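Local atomic coordinates of PpBBE-like 1 D396N (Physcomitrella patens subsp. patens, PDB entry 6EO5), a protein that acts as a cellobiose oxidase of the berberine bridge enzyme-like family, using a bicovalently attached FAD, and is present here as an engineered variant. Residues V52-V57 with L95-E100; M259-V264 with A361-N366. All coordinates share one frame; numbering follows the deposited sequence.

Both contacts are buried pairings of chain segments within beta-sheets, yet they lie on opposite sides of the chain's centre, with centres about 37 Å apart, and share no element. Contact 1 joins neighbouring parallel strands in the small mixed sheet of the FAD-binding domain; a valine, a leucine and a proline face a helix, while an aspartate at the strand end closes a turn and pairs with an arginine outside the contact. Contact 2 joins antiparallel segments in the seven-stranded sheet, at the end of a hairpin; its outer layer is aromatic rings, a methionine and a proline beneath helices, and its polar bonds belong to the backbone and the turn. Each approaches the FAD, contact 2 from farther off.

Contact 1 of 2, residues V52-V57 with L95-E100; sequences VFPTTV and LVVDME
The parallel strand pair 50-53 and 95-98 of the FAD-binding domain brings Val52 opposite Val97. Val52 grips both neighbours of that residue: its N donates to Val96 O at 3.1 Å, and its O accepts from Asp98 N at 3.0 Å. Beta-branched valines suit these extended positions. On the face covered by helix 57-70, one branch of Val52, CG1, sits between its own N and carbonyl carbon (chi1 55°), where it meets Leu95 CD1 at 3.8 Å and Val97 CG2 at 3.9 Å; Ala63 of the helix touches both Val52 and Leu95, and a small residue suits this place between them. Next along the chain, Pro54 crosses Val97 at about a right angle, its CG 3.5 Å from Val97 CG1, and its lack of an N-H suits a place beyond the regular pairing.

On the other face the ring of Phe53 meets Asp98 obliquely, CE2 lying 3.8 Å from Asp98 CG with ring and carboxylate planes 30° apart. Asp98 has its two oxygens occupied: OD1 accepts from Glu100 N at 2.8 Å, closing an Asx turn, and OD2 forms a salt bridge with Arg77. With an alanine here, Arg77 would probably lose this charge partner, and Glu100 N the acceptor that closes the turn. Arg24 adds a cation-pi contact to Phe53, and the side chain of Met99 comes close to the bound FAD. Strand 50-53, helix 57-70 and strand 74-77 form a beta-alpha-beta crossover, with 95-98 lying between the two strands in the sheet.

Contact 2 of 2, residues M259-V264 with A361-N366; sequences MDPSGV and AYFIYN
Phe363 turns its CG away from its own carbonyl carbon and beside its N (chi1 -55°), which sets the ring edge-on to Met259, whose carbonyl O lies in the ring plane, 3.6 Å from Phe363 CD1. Met259 runs extended from its backbone and bends at its last torsion (chi3 -59°), carrying SD to 3.9 Å from Tyr365 OH. The flexible thioether chain thus passes obliquely beside Tyr365, its CB near the edge of that ring.

The backbones of Met259 and Phe363 form an antiparallel hydrogen-bonded pair: Met259 N donates to Phe363 O at 3.1 Å and Phe363 N to Met259 O at 3.0 Å, both bent and weak. Beyond it the hairpin leaves the strand. Pro261 lays CD against Ala361 O and near the edge of the Phe363 ring, while its CG comes 4.4 Å from Ala361 CB; a small residue suits this spot, since Tyr411 of helix 405-420 also touches both. Met355 of helix 345-355 meets Met259, Pro261 and Phe363, so this apolar face of the sheet lies under helices.

Asp260 holds the turn together. Its OD1 accepts from Ser262 OG at 2.6 Å, on the syn side, and weakly from Ser262 N, while OD2 bonds to Tyr258. The ring of Pro261 holds phi near the value that the second residue of a type I turn needs, and Gly263 takes a positive phi (106°) at which a CB would press on the carbonyl O of Ser262. Gly263 N bonds to Asp260 O, and Asp260 N to Val264 O at 3.1 Å. This is a type I turn with a G1 bulge, closing a hairpin of the helix-backed, seven-stranded antiparallel sheet that, as in related berberine bridge enzymes, probably belongs to the substrate-binding domain.

Contact 1 of 2, residues V52-V57 with L95-E100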
ATOM      1  N   VAL A  52      15.181 -17.494   1.775  1.00 70.69           N
ATOM      2  CA  VAL A  52      15.505 -17.773   3.164  1.00 69.28           C
ATOM      3  C   VAL A  52      14.383 -17.200   4.019  1.00 72.73           C
ATOM      4  O   VAL A  52      13.850 -16.126   3.720  1.00 72.02           O
ATOM      5  CB  VAL A  52      16.886 -17.206   3.569  1.00 70.31           C
ATOM      6  CG1 VAL A  52      16.982 -15.716   3.286  1.00 72.34           C
ATOM      7  CG2 VAL A  52      17.185 -17.507   5.030  1.00 67.94           C
ATOM      8  N   PHE A  53      14.002 -17.937   5.069  1.00 76.12           N
ATOM      9  CA  PHE A  53      12.849 -17.619   5.906  1.00 69.91           C
ATOM     10  C   PHE A  53      13.332 -17.379   7.329  1.00 70.61           C
ATOM     11  O   PHE A  53      13.219 -18.267   8.185  1.00 72.09           O
ATOM     12  CB  PHE A  53      11.817 -18.741   5.860  1.00 68.09           C
ATOM     13  CG  PHE A  53      11.244 -18.978   4.489  1.00 73.39           C
ATOM     14  CD1 PHE A  53      11.948 -19.700   3.539  1.00 70.22           C
ATOM     15  CD2 PHE A  53       9.993 -18.481   4.148  1.00 73.53           C
ATOM     16  CE1 PHE A  53      11.416 -19.920   2.277  1.00 70.51           C
ATOM     17  CE2 PHE A  53       9.462 -18.698   2.886  1.00 73.33           C
ATOM     18  CZ  PHE A  53      10.174 -19.419   1.952  1.00 67.48           C
ATOM     19  N   PRO A  54      13.883 -16.198   7.619  1.00 72.11           N
ATOM     20  CA  PRO A  54      14.377 -15.934   8.973  1.00 72.01           C
ATOM     21  C   PRO A  54      13.251 -15.990   9.984  1.00 74.47           C
ATOM     22  O   PRO A  54      12.124 -15.565   9.707  1.00 75.25           O
ATOM     23  CB  PRO A  54      14.959 -14.519   8.884  1.00 69.24           C
ATOM     24  CG  PRO A  54      15.103 -14.233   7.462  1.00 76.55           C
ATOM     25  CD  PRO A  54      14.086 -15.046   6.727  1.00 72.57           C
ATOM     26  N   THR A  55      13.574 -16.534  11.160  1.00 72.29           N
ATOM     27  CA  THR A  55      12.767 -16.367  12.361  1.00 77.19           C
ATOM     28  C   THR A  55      13.476 -15.567  13.450  1.00 74.88           C
ATOM     29  O   THR A  55      12.844 -15.258  14.463  1.00 73.56           O
ATOM     30  CB  THR A  55      12.344 -17.731  12.933  1.00 71.27           C
ATOM     31  OG1 THR A  55      13.511 -18.476  13.293  1.00 80.27           O
ATOM     32  CG2 THR A  55      11.561 -18.527  11.909  1.00 63.59           C
ATOM     33  N   THR A  56      14.757 -15.216  13.270  1.00 70.58           N
ATOM     34  CA  THR A  56      15.517 -14.449  14.251  1.00 73.46           C
ATOM     35  C   THR A  56      16.302 -13.340  13.560  1.00 77.12           C
ATOM     36  O   THR A  56      16.634 -13.429  12.374  1.00 78.11           O
ATOM     37  CB  THR A  56      16.515 -15.316  15.038  1.00 78.98           C
ATOM     38  OG1 THR A  56      17.642 -15.640  14.203  1.00 79.21           O
ATOM     39  CG2 THR A  56      15.856 -16.597  15.518  1.00 75.23           C
ATOM     40  N   VAL A  57      16.624 -12.299  14.336  1.00 76.35           N
ATOM     41  CA  VAL A  57      17.465 -11.216  13.826  1.00 73.09           C
ATOM     42  C   VAL A  57      18.826 -11.753  13.409  1.00 77.48           C
ATOM     43  O   VAL A  57      19.411 -11.306  12.414  1.00 81.30           O
ATOM     44  CB  VAL A  57      17.606 -10.101  14.879  1.00 69.77           C
ATOM     45  CG1 VAL A  57      18.622  -9.067  14.426  1.00 63.55           C
ATOM     46  CG2 VAL A  57      16.269  -9.457  15.157  1.00 65.46           C
ATOM     47  N   LEU A  95      18.493 -13.022  -3.706  1.00 68.61           N
ATOM     48  CA  LEU A  95      18.122 -13.740  -2.490  1.00 62.64           C
ATOM     49  C   LEU A  95      16.908 -13.045  -1.890  1.00 65.67           C
ATOM     50  O   LEU A  95      16.996 -11.883  -1.468  1.00 66.41           O
ATOM     51  CB  LEU A  95      19.272 -13.777  -1.486  1.00 64.94           C
ATOM     52  CG  LEU A  95      18.941 -14.358  -0.103  1.00 68.74           C
ATOM     53  CD1 LEU A  95      18.569 -15.833  -0.200  1.00 68.40           C
ATOM     54  CD2 LEU A  95      20.079 -14.136   0.890  1.00 65.90           C
ATOM     55  N   VAL A  96      15.777 -13.745  -1.859  1.00 64.01           N
ATOM     56  CA  VAL A  96      14.549 -13.218  -1.270  1.00 63.18           C
ATOM     57  C   VAL A  96      14.530 -13.585   0.204  1.00 61.06           C
ATOM     58  O   VAL A  96      14.517 -14.767   0.560  1.00 63.50           O
ATOM     59  CB  VAL A  96      13.297 -13.761  -1.978  1.00 65.44           C
ATOM     60  CG1 VAL A  96      12.042 -13.302  -1.231  1.00 59.75           C
ATOM     61  CG2 VAL A  96      13.260 -13.333  -3.449  1.00 58.98           C
ATOM     62  N   VAL A  97      14.508 -12.573   1.061  1.00 66.04           N
ATOM     63  CA  VAL A  97      14.465 -12.767   2.509  1.00 61.76           C
ATOM     64  C   VAL A  97      13.007 -12.615   2.938  1.00 61.46           C
ATOM     65  O   VAL A  97      12.546 -11.530   3.294  1.00 59.95           O
ATOM     66  CB  VAL A  97      15.381 -11.788   3.227  1.00 62.95           C
ATOM     67  CG1 VAL A  97      15.367 -12.054   4.737  1.00 61.31           C
ATOM     68  CG2 VAL A  97      16.775 -11.875   2.643  1.00 59.34           C
ATOM     69  N   ASP A  98      12.269 -13.722   2.904  1.00 60.57           N
ATOM     70  CA  ASP A  98      10.860 -13.729   3.281  1.00 63.92           C
ATOM     71  C   ASP A  98      10.733 -13.621   4.800  1.00 66.07           C
ATOM     72  O   ASP A  98      11.195 -14.501   5.531  1.00 65.71           O
ATOM     73  CB  ASP A  98      10.194 -14.997   2.753  1.00 65.21           C
ATOM     74  CG  ASP A  98       8.699 -15.028   3.003  1.00 71.00           C
ATOM     75  OD1 ASP A  98       8.255 -14.764   4.141  1.00 70.02           O
ATOM     76  OD2 ASP A  98       7.960 -15.329   2.048  1.00 70.21           O
ATOM     77  N   MET A  99      10.092 -12.551   5.271  1.00 65.60           N
ATOM     78  CA  MET A  99      10.031 -12.224   6.689  1.00 67.55           C
ATOM     79  C   MET A  99       8.813 -12.829   7.395  1.00 69.91           C
ATOM     80  O   MET A  99       8.400 -12.325   8.447  1.00 65.69           O
ATOM     81  CB  MET A  99      10.052 -10.706   6.866  1.00 64.68           C
ATOM     82  CG  MET A  99      11.339 -10.077   6.390  1.00 68.61           C
ATOM     83  SD  MET A  99      12.740 -10.583   7.410  1.00 72.70           S
ATOM     84  CE  MET A  99      12.474  -9.560   8.867  1.00 66.87           C
ATOM     85  N   GLU A 100       8.258 -13.913   6.849  1.00 69.22           N
ATOM     86  CA  GLU A 100       7.018 -14.495   7.352  1.00 67.81           C
ATOM     87  C   GLU A 100       7.103 -14.895   8.821  1.00 74.26           C
ATOM     88  O   GLU A 100       6.075 -14.957   9.508  1.00 72.65           O
ATOM     89  CB  GLU A 100       6.693 -15.704   6.493  1.00 74.46           C
ATOM     90  CG  GLU A 100       5.447 -16.456   6.798  1.00 80.75           C
ATOM     91  CD  GLU A 100       5.270 -17.576   5.796  1.00 94.69           C
ATOM     92  OE1 GLU A 100       6.294 -18.221   5.440  1.00 87.75           O
ATOM     93  OE2 GLU A 100       4.122 -17.775   5.337  1.00104.95           O
TER

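Contact 2 of 2, residues M259-V264 with A361-N366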
ATOM      1  N   MET A 259     -14.985   2.880 -10.598  1.00 52.09           N
ATOM      2  CA  MET A 259     -15.449   3.082 -11.962  1.00 53.70           C
ATOM      3  C   MET A 259     -14.725   2.063 -12.831  1.00 56.55           C
ATOM      4  O   MET A 259     -13.556   1.774 -12.580  1.00 55.78           O
ATOM      5  CB  MET A 259     -15.138   4.520 -12.393  1.00 52.93           C
ATOM      6  CG  MET A 259     -15.515   4.918 -13.778  1.00 57.48           C
ATOM      7  SD  MET A 259     -14.958   6.608 -14.121  1.00 67.78           S
ATOM      8  CE  MET A 259     -15.801   7.519 -12.842  1.00 55.80           C
ATOM      9  N   ASP A 260     -15.410   1.496 -13.820  1.00 55.50           N
ATOM     10  CA  ASP A 260     -14.745   0.547 -14.706  1.00 52.50           C
ATOM     11  C   ASP A 260     -15.442   0.562 -16.064  1.00 55.06           C
ATOM     12  O   ASP A 260     -16.556   1.087 -16.187  1.00 53.39           O
ATOM     13  CB  ASP A 260     -14.686  -0.863 -14.079  1.00 52.45           C
ATOM     14  CG  ASP A 260     -16.013  -1.602 -14.085  1.00 55.52           C
ATOM     15  OD1 ASP A 260     -16.807  -1.475 -15.045  1.00 57.78           O
ATOM     16  OD2 ASP A 260     -16.245  -2.358 -13.117  1.00 55.35           O
ATOM     17  N   PRO A 261     -14.792   0.031 -17.115  1.00 56.48           N
ATOM     18  CA  PRO A 261     -15.311   0.222 -18.487  1.00 55.96           C
ATOM     19  C   PRO A 261     -16.595  -0.531 -18.793  1.00 55.91           C
ATOM     20  O   PRO A 261     -17.213  -0.253 -19.828  1.00 57.47           O
ATOM     21  CB  PRO A 261     -14.163  -0.275 -19.378  1.00 56.05           C
ATOM     22  CG  PRO A 261     -12.953  -0.255 -18.488  1.00 60.14           C
ATOM     23  CD  PRO A 261     -13.456  -0.590 -17.128  1.00 51.42           C
ATOM     24  N   SER A 262     -17.020  -1.462 -17.944  1.00 55.73           N
ATOM     25  CA  SER A 262     -18.321  -2.095 -18.121  1.00 55.81           C
ATOM     26  C   SER A 262     -19.478  -1.193 -17.716  1.00 58.13           C
ATOM     27  O   SER A 262     -20.632  -1.558 -17.946  1.00 61.07           O
ATOM     28  CB  SER A 262     -18.393  -3.395 -17.319  1.00 49.62           C
ATOM     29  OG  SER A 262     -18.639  -3.141 -15.945  1.00 57.68           O
ATOM     30  N   GLY A 263     -19.205  -0.044 -17.111  1.00 59.21           N
ATOM     31  CA  GLY A 263     -20.234   0.892 -16.708  1.00 59.67           C
ATOM     32  C   GLY A 263     -20.503   0.945 -15.216  1.00 57.85           C
ATOM     33  O   GLY A 263     -21.250   1.829 -14.777  1.00 61.05           O
ATOM     34  N   VAL A 264     -19.940   0.032 -14.424  1.00 55.94           N
ATOM     35  CA  VAL A 264     -20.129   0.077 -12.979  1.00 56.05           C
ATOM     36  C   VAL A 264     -19.436   1.307 -12.408  1.00 55.64           C
ATOM     37  O   VAL A 264     -18.349   1.697 -12.861  1.00 57.86           O
ATOM     38  CB  VAL A 264     -19.596  -1.214 -12.335  1.00 53.27           C
ATOM     39  CG1 VAL A 264     -19.733  -1.161 -10.820  1.00 52.40           C
ATOM     40  CG2 VAL A 264     -20.322  -2.417 -12.901  1.00 51.13           C
ATOM     41  N   ALA A 361     -10.354  -3.635 -16.936  1.00 55.84           N
ATOM     42  CA  ALA A 361      -9.596  -2.692 -16.120  1.00 52.84           C
ATOM     43  C   ALA A 361     -10.499  -2.141 -15.016  1.00 57.11           C
ATOM     44  O   ALA A 361     -11.722  -2.312 -15.045  1.00 56.23           O
ATOM     45  CB  ALA A 361      -9.042  -1.546 -16.966  1.00 50.09           C
ATOM     46  N   TYR A 362      -9.896  -1.465 -14.034  1.00 55.21           N
ATOM     47  CA  TYR A 362     -10.686  -0.748 -13.040  1.00 51.81           C
ATOM     48  C   TYR A 362      -9.909   0.456 -12.513  1.00 51.29           C
ATOM     49  O   TYR A 362      -8.701   0.589 -12.726  1.00 50.38           O
ATOM     50  CB  TYR A 362     -11.134  -1.673 -11.905  1.00 51.70           C
ATOM     51  CG  TYR A 362     -10.026  -2.320 -11.119  1.00 51.80           C
ATOM     52  CD1 TYR A 362      -9.510  -1.713  -9.989  1.00 52.74           C
ATOM     53  CD2 TYR A 362      -9.525  -3.558 -11.478  1.00 47.96           C
ATOM     54  CE1 TYR A 362      -8.500  -2.315  -9.258  1.00 58.03           C
ATOM     55  CE2 TYR A 362      -8.521  -4.168 -10.756  1.00 46.58           C
ATOM     56  CZ  TYR A 362      -8.004  -3.545  -9.649  1.00 54.23           C
ATOM     57  OH  TYR A 362      -7.002  -4.147  -8.903  1.00 55.40           O
ATOM     58  N   PHE A 363     -10.639   1.350 -11.833  1.00 52.56           N
ATOM     59  CA  PHE A 363     -10.143   2.673 -11.445  1.00 51.08           C
ATOM     60  C   PHE A 363     -10.745   3.079 -10.103  1.00 55.26           C
ATOM     61  O   PHE A 363     -11.975   3.120  -9.961  1.00 56.12           O
ATOM     62  CB  PHE A 363     -10.478   3.699 -12.530  1.00 50.18           C
ATOM     63  CG  PHE A 363      -9.969   3.303 -13.888  1.00 55.13           C
ATOM     64  CD1 PHE A 363     -10.714   2.456 -14.707  1.00 51.98           C
ATOM     65  CD2 PHE A 363      -8.723   3.736 -14.335  1.00 51.02           C
ATOM     66  CE1 PHE A 363     -10.228   2.054 -15.953  1.00 51.71           C
ATOM     67  CE2 PHE A 363      -8.246   3.344 -15.585  1.00 49.17           C
ATOM     68  CZ  PHE A 363      -9.002   2.507 -16.389  1.00 46.99           C
ATOM     69  N   ILE A 364      -9.887   3.386  -9.124  1.00 53.17           N
ATOM     70  CA  ILE A 364     -10.290   3.619  -7.739  1.00 49.31           C
ATOM     71  C   ILE A 364      -9.677   4.935  -7.270  1.00 54.07           C
ATOM     72  O   ILE A 364      -8.484   5.175  -7.480  1.00 53.00           O
ATOM     73  CB  ILE A 364      -9.850   2.455  -6.826  1.00 50.90           C
ATOM     74  CG1 ILE A 364     -10.445   1.136  -7.308  1.00 51.73           C
ATOM     75  CG2 ILE A 364     -10.195   2.706  -5.342  1.00 43.71           C
ATOM     76  CD1 ILE A 364      -9.996  -0.037  -6.482  1.00 45.76           C
ATOM     77  N   TYR A 365     -10.482   5.769  -6.601  1.00 56.86           N
ATOM     78  CA  TYR A 365     -10.098   7.134  -6.235  1.00 50.76           C
ATOM     79  C   TYR A 365     -10.180   7.269  -4.720  1.00 53.30           C
ATOM     80  O   TYR A 365     -11.279   7.382  -4.170  1.00 58.16           O
ATOM     81  CB  TYR A 365     -11.008   8.157  -6.916  1.00 48.12           C
ATOM     82  CG  TYR A 365     -11.134   7.999  -8.424  1.00 53.81           C
ATOM     83  CD1 TYR A 365     -11.880   6.964  -8.978  1.00 54.32           C
ATOM     84  CD2 TYR A 365     -10.529   8.901  -9.294  1.00 54.26           C
ATOM     85  CE1 TYR A 365     -12.003   6.824 -10.359  1.00 53.04           C
ATOM     86  CE2 TYR A 365     -10.653   8.769 -10.676  1.00 53.01           C
ATOM     87  CZ  TYR A 365     -11.391   7.728 -11.201  1.00 53.23           C
ATOM     88  OH  TYR A 365     -11.530   7.587 -12.570  1.00 53.82           O
ATOM     89  N   ASN A 366      -9.031   7.255  -4.041  1.00 54.73           N
ATOM     90  CA  ASN A 366      -8.994   7.392  -2.585  1.00 52.15           C
ATOM     91  C   ASN A 366      -9.035   8.863  -2.207  1.00 54.68           C
ATOM     92  O   ASN A 366      -8.200   9.642  -2.668  1.00 54.97           O
ATOM     93  CB  ASN A 366      -7.738   6.755  -2.006  1.00 52.09           C
ATOM     94  CG  ASN A 366      -7.723   5.267  -2.158  1.00 51.96           C
ATOM     95  OD1 ASN A 366      -8.761   4.651  -2.383  1.00 53.23           O
ATOM     96  ND2 ASN A 366      -6.541   4.669  -2.029  1.00 53.03           N
TER